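Local coordinates for insecticidal crystal protein Cry7Cal (Bacillus thuringiensis, PDB 5ZI1), which is an insecticidal toxin active against the locust Locusta migratoria manilensis, the crystallised part being its three-domain core, which probably acts through receptor binding, at residues M536-I541 against I595-V600; L150-L155 against E184-H189. One frame throughout, in Å; residues are numbered along the deposited sequence.

How the contacts relate
From the N terminus, contact 2 closes first: segments 150-155 and 184-189, on two consecutive long helices joined by a short link, pack side by side, and nearly all of the 28 residues between them are helical. The chain then passes through the middle domain before reaching contact 1, where a loop of 53 residues, rich in strand and without helix, is closed between 536-541 and 595-600. The two loops follow in series, neither nesting nor crossing. Contact 2 joins neighbours in the N-terminal helical bundle; contact 1 joins two sheets of the third, β-sandwich domain of the toxin core. Their centres lie 28 Å apart and their nearest atoms about 14 Å, without touching.

Contact 1: residues M536-I541 against I595-V600; sequences MSFSGI and IEFIPV
Ile595 opens the contact with its CG2 methyl, which lies 4.2 Å from CE1 of Phe538 and meets that ring obliquely. This branch is anti to the backbone N of Ile595, which sets the methyl beside the Phe538 ring while CG1 lies beside the backbone N. The next residue, Glu596, extends from the other face of the strand, where its carboxylate forms a salt bridge with Arg525 and hydrogen bonds with Tyr241 and Gln470. Phe597 then returns to the interface. Its CE2 corner comes within 4.0 Å of Phe538 CE2, and its CZ lies equally close to Phe538 CZ. The two rings, with centroids 5.9 Å apart and planes inclined at 70°, meet through these corners. Phe538 thus meets the isoleucine methyl through CE1 and the second phenylalanine through CE2 and CZ. Val524, Met564 and Leu578 add further apolar contacts to its side chain. At Phe538 the chain leaves the strand in a type II β turn running to Ile541, with Gly540 supplying the positive phi angle. No hydrogen bond joins the segments, whose nearest CA atoms, those of Phe538 and Ile595, are 10.2 Å apart. Such apolar packing between strands of two different sheets, 534-538 and 589-599, is that of a β-sandwich core, as in the C-terminal domain of the three-domain Cry toxin core.

Contact 2: residues L150-L155 against E184-H189; sequences LHLFLL and EEYTDH
His151 and Tyr186 meet through a short hydrogen bond, ND1 of the imidazole lying 2.5 Å from the phenolic OH, with an angle of 152°. The hydroxyl sits in the plane of the imidazole at its edge, and ND1 is likewise in the plane of the phenol ring. The planes are turned by 44°, and the rings meet rim to rim, neither lying over the other. Beside this polar link runs an apolar one: Leu152 and Tyr186 run antiparallel alongside each other, with CG and CD1 of the leucine both 3.8 Å from CD2 on the tyrosine ring edge. Tyr186 has CG anti to its carbonyl carbon (chi1 -63°), and its ring spans the gap between the helices to place OH at the histidine and CD2 at the leucine.

In the next shell, Leu155 of the same helix as His151 lays CD1 3.5 Å above one face of the imidazole, displaced from the ring centre. The far nitrogen, NE2, is hydrogen-bonded to Glu121 OE2, so that bonds at both nitrogens fix the rotation of the ring. The ring of Tyr182, one helical turn before Tyr186, meets both His151 and Tyr186, and Gln179 NE2 is hydrogen-bonded to Leu152 O. Helices 141-165 and 169-202 thus pack as an antiparallel hairpin with a buried polar link, within the α-helical bundle that forms the N-terminal domain of three-domain Cry toxins.

Contact 1: residues M536-I541 against I595-V600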
ATOM      1  N   MET A 536       1.183 -27.339   9.248  1.00 51.97           N
ATOM      2  CA  MET A 536       2.060 -26.185   9.356  1.00 54.92           C
ATOM      3  C   MET A 536       2.692 -26.154  10.747  1.00 55.34           C
ATOM      4  O   MET A 536       2.184 -26.758  11.693  1.00 56.58           O
ATOM      5  CB  MET A 536       1.272 -24.886   9.080  1.00 51.89           C
ATOM      6  CG  MET A 536       2.116 -23.661   8.732  1.00 55.25           C
ATOM      7  SD  MET A 536       1.117 -22.173   8.400  1.00 56.54           S
ATOM      8  CE  MET A 536       0.283 -22.666   6.879  1.00 53.26           C
ATOM      9  N   SER A 537       3.803 -25.430  10.872  1.00 54.03           N
ATOM     10  CA  SER A 537       4.504 -25.333  12.143  1.00 53.78           C
ATOM     11  C   SER A 537       5.275 -24.019  12.206  1.00 59.32           C
ATOM     12  O   SER A 537       5.708 -23.484  11.177  1.00 53.81           O
ATOM     13  CB  SER A 537       5.466 -26.505  12.344  1.00 54.84           C
ATOM     14  OG  SER A 537       6.234 -26.327  13.520  1.00 58.13           O
ATOM     15  N   PHE A 538       5.463 -23.512  13.426  1.00 55.16           N
ATOM     16  CA  PHE A 538       6.117 -22.227  13.611  1.00 57.23           C
ATOM     17  C   PHE A 538       7.013 -22.281  14.843  1.00 60.91           C
ATOM     18  O   PHE A 538       6.708 -22.974  15.819  1.00 59.35           O
ATOM     19  CB  PHE A 538       5.086 -21.094  13.726  1.00 56.19           C
ATOM     20  CG  PHE A 538       5.660 -19.731  13.476  1.00 56.40           C
ATOM     21  CD1 PHE A 538       5.751 -19.228  12.186  1.00 57.88           C
ATOM     22  CD2 PHE A 538       6.119 -18.955  14.525  1.00 54.40           C
ATOM     23  CE1 PHE A 538       6.287 -17.976  11.949  1.00 55.64           C
ATOM     24  CE2 PHE A 538       6.654 -17.703  14.295  1.00 55.95           C
ATOM     25  CZ  PHE A 538       6.738 -17.214  13.008  1.00 55.31           C
ATOM     26  N   SER A 539       8.136 -21.563  14.778  1.00 56.19           N
ATOM     27  CA  SER A 539       9.094 -21.571  15.875  1.00 54.74           C
ATOM     28  C   SER A 539       8.410 -21.193  17.175  1.00 57.98           C
ATOM     29  O   SER A 539       7.456 -20.412  17.193  1.00 60.05           O
ATOM     30  CB  SER A 539      10.239 -20.593  15.610  1.00 53.78           C
ATOM     31  OG  SER A 539      11.076 -21.063  14.569  1.00 56.40           O
ATOM     32  N   GLY A 540       8.902 -21.757  18.271  1.00 62.24           N
ATOM     33  CA  GLY A 540       8.400 -21.405  19.580  1.00 61.00           C
ATOM     34  C   GLY A 540       7.074 -22.025  19.943  1.00 58.46           C
ATOM     35  O   GLY A 540       6.592 -21.815  21.063  1.00 61.53           O
ATOM     36  N   ILE A 541       6.452 -22.759  19.031  1.00 55.27           N
ATOM     37  CA  ILE A 541       5.177 -23.408  19.288  1.00 54.70           C
ATOM     38  C   ILE A 541       5.370 -24.901  19.128  1.00 55.96           C
ATOM     39  O   ILE A 541       5.873 -25.363  18.096  1.00 54.95           O
ATOM     40  CB  ILE A 541       4.071 -22.885  18.366  1.00 57.67           C
ATOM     41  CG1 ILE A 541       3.774 -21.444  18.755  1.00 51.50           C
ATOM     42  CG2 ILE A 541       2.819 -23.759  18.506  1.00 59.08           C
ATOM     43  CD1 ILE A 541       3.010 -20.715  17.761  1.00 56.26           C
ATOM     44  N   ILE A 595       1.306 -12.936   9.144  1.00 50.55           N
ATOM     45  CA  ILE A 595       1.592 -13.686  10.359  1.00 47.70           C
ATOM     46  C   ILE A 595       1.131 -12.830  11.518  1.00 51.58           C
ATOM     47  O   ILE A 595       1.559 -11.674  11.644  1.00 51.89           O
ATOM     48  CB  ILE A 595       3.077 -14.016  10.488  1.00 51.95           C
ATOM     49  CG1 ILE A 595       3.614 -14.441   9.127  1.00 53.57           C
ATOM     50  CG2 ILE A 595       3.263 -15.097  11.526  1.00 52.14           C
ATOM     51  CD1 ILE A 595       3.058 -15.761   8.699  1.00 52.02           C
ATOM     52  N   GLU A 596       0.260 -13.379  12.363  1.00 44.70           N
ATOM     53  CA  GLU A 596      -0.330 -12.588  13.433  1.00 46.35           C
ATOM     54  C   GLU A 596       0.047 -13.181  14.776  1.00 51.74           C
ATOM     55  O   GLU A 596      -0.247 -14.351  15.056  1.00 50.81           O
ATOM     56  CB  GLU A 596      -1.842 -12.477  13.276  1.00 48.91           C
ATOM     57  CG  GLU A 596      -2.231 -11.686  12.048  1.00 48.68           C
ATOM     58  CD  GLU A 596      -3.714 -11.715  11.799  1.00 53.67           C
ATOM     59  OE1 GLU A 596      -4.397 -12.524  12.471  1.00 50.81           O
ATOM     60  OE2 GLU A 596      -4.196 -10.931  10.942  1.00 54.52           O
ATOM     61  N   PHE A 597       0.708 -12.363  15.590  1.00 49.99           N
ATOM     62  CA  PHE A 597       1.125 -12.717  16.934  1.00 48.31           C
ATOM     63  C   PHE A 597       0.056 -12.209  17.888  1.00 52.20           C
ATOM     64  O   PHE A 597      -0.126 -10.999  18.049  1.00 50.18           O
ATOM     65  CB  PHE A 597       2.505 -12.131  17.219  1.00 45.67           C
ATOM     66  CG  PHE A 597       3.562 -12.688  16.316  1.00 44.09           C
ATOM     67  CD1 PHE A 597       3.766 -12.157  15.062  1.00 48.18           C
ATOM     68  CD2 PHE A 597       4.307 -13.785  16.696  1.00 46.41           C
ATOM     69  CE1 PHE A 597       4.727 -12.691  14.202  1.00 49.11           C
ATOM     70  CE2 PHE A 597       5.265 -14.325  15.842  1.00 43.25           C
ATOM     71  CZ  PHE A 597       5.471 -13.777  14.594  1.00 43.65           C
ATOM     72  N   ILE A 598      -0.671 -13.141  18.482  1.00 56.26           N
ATOM     73  CA  ILE A 598      -1.807 -12.838  19.340  1.00 50.82           C
ATOM     74  C   ILE A 598      -1.332 -12.928  20.787  1.00 57.91           C
ATOM     75  O   ILE A 598      -0.689 -13.924  21.153  1.00 58.38           O
ATOM     76  CB  ILE A 598      -2.971 -13.809  19.065  1.00 57.09           C
ATOM     77  CG1 ILE A 598      -3.504 -13.572  17.640  1.00 52.54           C
ATOM     78  CG2 ILE A 598      -4.080 -13.686  20.129  1.00 53.34           C
ATOM     79  CD1 ILE A 598      -4.401 -14.664  17.135  1.00 55.77           C
ATOM     80  N   PRO A 599      -1.564 -11.907  21.607  1.00 58.06           N
ATOM     81  CA  PRO A 599      -1.073 -11.943  22.988  1.00 60.29           C
ATOM     82  C   PRO A 599      -2.000 -12.753  23.883  1.00 68.42           C
ATOM     83  O   PRO A 599      -3.224 -12.593  23.846  1.00 67.85           O
ATOM     84  CB  PRO A 599      -1.042 -10.464  23.389  1.00 62.55           C
ATOM     85  CG  PRO A 599      -2.045  -9.809  22.526  1.00 59.20           C
ATOM     86  CD  PRO A 599      -2.065 -10.572  21.229  1.00 59.43           C
ATOM     87  N   VAL A 600      -1.410 -13.641  24.680  1.00 73.24           N
ATOM     88  CA  VAL A 600      -2.153 -14.453  25.637  1.00 75.21           C
ATOM     89  C   VAL A 600      -1.882 -13.913  27.037  1.00 79.26           C
ATOM     90  O   VAL A 600      -0.815 -13.352  27.314  1.00 80.57           O
ATOM     91  CB  VAL A 600      -1.773 -15.945  25.540  1.00 74.88           C
ATOM     92  CG1 VAL A 600      -1.723 -16.383  24.086  1.00 72.31           C
ATOM     93  CG2 VAL A 600      -0.454 -16.211  26.234  1.00 77.71           C
TER

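Contact 2: residues L150-L155 against E184-H189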
ATOM      1  N   LEU A 150     -16.411   2.938   4.776  1.00 44.32           N
ATOM      2  CA  LEU A 150     -17.241   3.429   5.873  1.00 43.95           C
ATOM      3  C   LEU A 150     -18.311   2.415   6.260  1.00 46.42           C
ATOM      4  O   LEU A 150     -18.616   2.251   7.445  1.00 46.71           O
ATOM      5  CB  LEU A 150     -17.889   4.758   5.493  1.00 44.51           C
ATOM      6  CG  LEU A 150     -16.964   5.956   5.263  1.00 47.71           C
ATOM      7  CD1 LEU A 150     -17.803   7.174   4.933  1.00 44.30           C
ATOM      8  CD2 LEU A 150     -16.087   6.215   6.482  1.00 41.13           C
ATOM      9  N   HIS A 151     -18.899   1.734   5.273  1.00 44.58           N
ATOM     10  CA  HIS A 151     -19.965   0.773   5.549  1.00 43.96           C
ATOM     11  C   HIS A 151     -19.444  -0.368   6.407  1.00 45.39           C
ATOM     12  O   HIS A 151     -20.036  -0.708   7.436  1.00 42.21           O
ATOM     13  CB  HIS A 151     -20.536   0.241   4.227  1.00 41.68           C
ATOM     14  CG  HIS A 151     -21.771  -0.597   4.385  1.00 51.04           C
ATOM     15  ND1 HIS A 151     -22.234  -1.431   3.388  1.00 46.49           N
ATOM     16  CD2 HIS A 151     -22.646  -0.720   5.412  1.00 41.60           C
ATOM     17  CE1 HIS A 151     -23.337  -2.032   3.799  1.00 49.02           C
ATOM     18  NE2 HIS A 151     -23.611  -1.611   5.020  1.00 48.42           N
ATOM     19  N   LEU A 152     -18.315  -0.954   6.007  1.00 46.64           N
ATOM     20  CA  LEU A 152     -17.730  -2.052   6.770  1.00 45.36           C
ATOM     21  C   LEU A 152     -17.414  -1.627   8.195  1.00 48.98           C
ATOM     22  O   LEU A 152     -17.661  -2.380   9.156  1.00 46.49           O
ATOM     23  CB  LEU A 152     -16.465  -2.551   6.070  1.00 41.81           C
ATOM     24  CG  LEU A 152     -16.805  -3.227   4.747  1.00 42.83           C
ATOM     25  CD1 LEU A 152     -15.555  -3.661   4.026  1.00 45.60           C
ATOM     26  CD2 LEU A 152     -17.702  -4.400   5.051  1.00 41.83           C
ATOM     27  N   PHE A 153     -16.876  -0.412   8.347  1.00 46.47           N
ATOM     28  CA  PHE A 153     -16.537   0.105   9.661  1.00 45.52           C
ATOM     29  C   PHE A 153     -17.783   0.375  10.487  1.00 47.41           C
ATOM     30  O   PHE A 153     -17.812   0.090  11.693  1.00 48.58           O
ATOM     31  CB  PHE A 153     -15.712   1.379   9.519  1.00 51.97           C
ATOM     32  CG  PHE A 153     -15.574   2.136  10.793  1.00 53.02           C
ATOM     33  CD1 PHE A 153     -14.882   1.586  11.862  1.00 56.66           C
ATOM     34  CD2 PHE A 153     -16.153   3.380  10.940  1.00 53.81           C
ATOM     35  CE1 PHE A 153     -14.761   2.273  13.052  1.00 60.11           C
ATOM     36  CE2 PHE A 153     -16.027   4.073  12.130  1.00 59.14           C
ATOM     37  CZ  PHE A 153     -15.334   3.517  13.185  1.00 56.53           C
ATOM     38  N   LEU A 154     -18.814   0.950   9.864  1.00 44.48           N
ATOM     39  CA  LEU A 154     -20.080   1.127  10.563  1.00 40.86           C
ATOM     40  C   LEU A 154     -20.633  -0.211  11.058  1.00 48.00           C
ATOM     41  O   LEU A 154     -21.196  -0.286  12.153  1.00 42.66           O
ATOM     42  CB  LEU A 154     -21.090   1.809   9.653  1.00 39.12           C
ATOM     43  CG  LEU A 154     -22.458   1.979  10.309  1.00 46.84           C
ATOM     44  CD1 LEU A 154     -22.332   2.950  11.432  1.00 45.74           C
ATOM     45  CD2 LEU A 154     -23.568   2.394   9.331  1.00 48.29           C
ATOM     46  N   LEU A 155     -20.489  -1.274  10.261  1.00 42.41           N
ATOM     47  CA  LEU A 155     -21.061  -2.554  10.647  1.00 47.35           C
ATOM     48  C   LEU A 155     -20.356  -3.106  11.875  1.00 50.85           C
ATOM     49  O   LEU A 155     -20.985  -3.783  12.697  1.00 52.83           O
ATOM     50  CB  LEU A 155     -20.996  -3.538   9.468  1.00 44.46           C
ATOM     51  CG  LEU A 155     -22.092  -3.335   8.409  1.00 45.59           C
ATOM     52  CD1 LEU A 155     -21.751  -3.941   7.047  1.00 37.07           C
ATOM     53  CD2 LEU A 155     -23.409  -3.903   8.967  1.00 46.05           C
ATOM     54  N   GLU A 184     -16.112  -9.412   1.205  1.00 47.74           N
ATOM     55  CA  GLU A 184     -15.749 -10.114  -0.021  1.00 51.24           C
ATOM     56  C   GLU A 184     -16.302  -9.401  -1.253  1.00 54.33           C
ATOM     57  O   GLU A 184     -15.654  -9.369  -2.306  1.00 52.17           O
ATOM     58  CB  GLU A 184     -16.255 -11.557   0.045  1.00 50.94           C
ATOM     59  CG  GLU A 184     -15.788 -12.447  -1.101  1.00 59.89           C
ATOM     60  CD  GLU A 184     -16.531 -13.783  -1.155  1.00 77.98           C
ATOM     61  OE1 GLU A 184     -16.750 -14.409  -0.088  1.00 79.20           O
ATOM     62  OE2 GLU A 184     -16.909 -14.204  -2.271  1.00 81.95           O
ATOM     63  N   GLU A 185     -17.510  -8.847  -1.155  1.00 49.22           N
ATOM     64  CA  GLU A 185     -18.078  -8.140  -2.290  1.00 51.38           C
ATOM     65  C   GLU A 185     -17.261  -6.897  -2.622  1.00 50.69           C
ATOM     66  O   GLU A 185     -16.869  -6.684  -3.778  1.00 47.43           O
ATOM     67  CB  GLU A 185     -19.523  -7.761  -1.994  1.00 53.95           C
ATOM     68  CG  GLU A 185     -20.250  -7.115  -3.181  1.00 54.87           C
ATOM     69  CD  GLU A 185     -21.684  -6.744  -2.826  1.00 63.13           C
ATOM     70  OE1 GLU A 185     -22.104  -5.609  -3.156  1.00 59.41           O
ATOM     71  OE2 GLU A 185     -22.380  -7.589  -2.194  1.00 66.64           O
ATOM     72  N   TYR A 186     -17.006  -6.060  -1.613  1.00 48.24           N
ATOM     73  CA  TYR A 186     -16.337  -4.782  -1.842  1.00 46.51           C
ATOM     74  C   TYR A 186     -14.900  -4.991  -2.296  1.00 47.00           C
ATOM     75  O   TYR A 186     -14.428  -4.307  -3.210  1.00 43.38           O
ATOM     76  CB  TYR A 186     -16.393  -3.933  -0.576  1.00 45.06           C
ATOM     77  CG  TYR A 186     -17.794  -3.538  -0.138  1.00 46.91           C
ATOM     78  CD1 TYR A 186     -18.880  -3.608  -1.013  1.00 49.40           C
ATOM     79  CD2 TYR A 186     -18.022  -3.065   1.143  1.00 48.78           C
ATOM     80  CE1 TYR A 186     -20.164  -3.230  -0.606  1.00 45.86           C
ATOM     81  CE2 TYR A 186     -19.281  -2.690   1.561  1.00 48.75           C
ATOM     82  CZ  TYR A 186     -20.353  -2.773   0.683  1.00 50.29           C
ATOM     83  OH  TYR A 186     -21.598  -2.380   1.122  1.00 50.71           O
ATOM     84  N   THR A 187     -14.207  -5.960  -1.692  1.00 47.82           N
ATOM     85  CA  THR A 187     -12.852  -6.306  -2.114  1.00 44.56           C
ATOM     86  C   THR A 187     -12.834  -6.790  -3.556  1.00 46.57           C
ATOM     87  O   THR A 187     -11.994  -6.361  -4.350  1.00 44.99           O
ATOM     88  CB  THR A 187     -12.281  -7.378  -1.183  1.00 50.15           C
ATOM     89  OG1 THR A 187     -12.302  -6.905   0.171  1.00 49.10           O
ATOM     90  CG2 THR A 187     -10.863  -7.754  -1.577  1.00 44.78           C
ATOM     91  N   ASP A 188     -13.754  -7.702  -3.914  1.00 48.72           N
ATOM     92  CA  ASP A 188     -13.785  -8.226  -5.280  1.00 43.37           C
ATOM     93  C   ASP A 188     -14.047  -7.122  -6.287  1.00 45.90           C
ATOM     94  O   ASP A 188     -13.441  -7.088  -7.361  1.00 43.80           O
ATOM     95  CB  ASP A 188     -14.862  -9.294  -5.431  1.00 53.28           C
ATOM     96  CG  ASP A 188     -14.499 -10.611  -4.771  1.00 57.57           C
ATOM     97  OD1 ASP A 188     -13.353 -10.753  -4.285  1.00 58.50           O
ATOM     98  OD2 ASP A 188     -15.378 -11.510  -4.752  1.00 61.22           O
ATOM     99  N   HIS A 189     -14.987  -6.237  -5.980  1.00 44.69           N
ATOM    100  CA  HIS A 189     -15.269  -5.138  -6.888  1.00 47.84           C
ATOM    101  C   HIS A 189     -14.039  -4.243  -7.075  1.00 46.87           C
ATOM    102  O   HIS A 189     -13.675  -3.905  -8.206  1.00 48.24           O
ATOM    103  CB  HIS A 189     -16.463  -4.333  -6.372  1.00 47.47           C
ATOM    104  CG  HIS A 189     -16.874  -3.240  -7.299  1.00 53.14           C
ATOM    105  ND1 HIS A 189     -17.762  -3.442  -8.336  1.00 47.52           N
ATOM    106  CD2 HIS A 189     -16.486  -1.944  -7.378  1.00 49.07           C
ATOM    107  CE1 HIS A 189     -17.918  -2.309  -8.999  1.00 52.90           C
ATOM    108  NE2 HIS A 189     -17.158  -1.385  -8.438  1.00 50.91           N
TER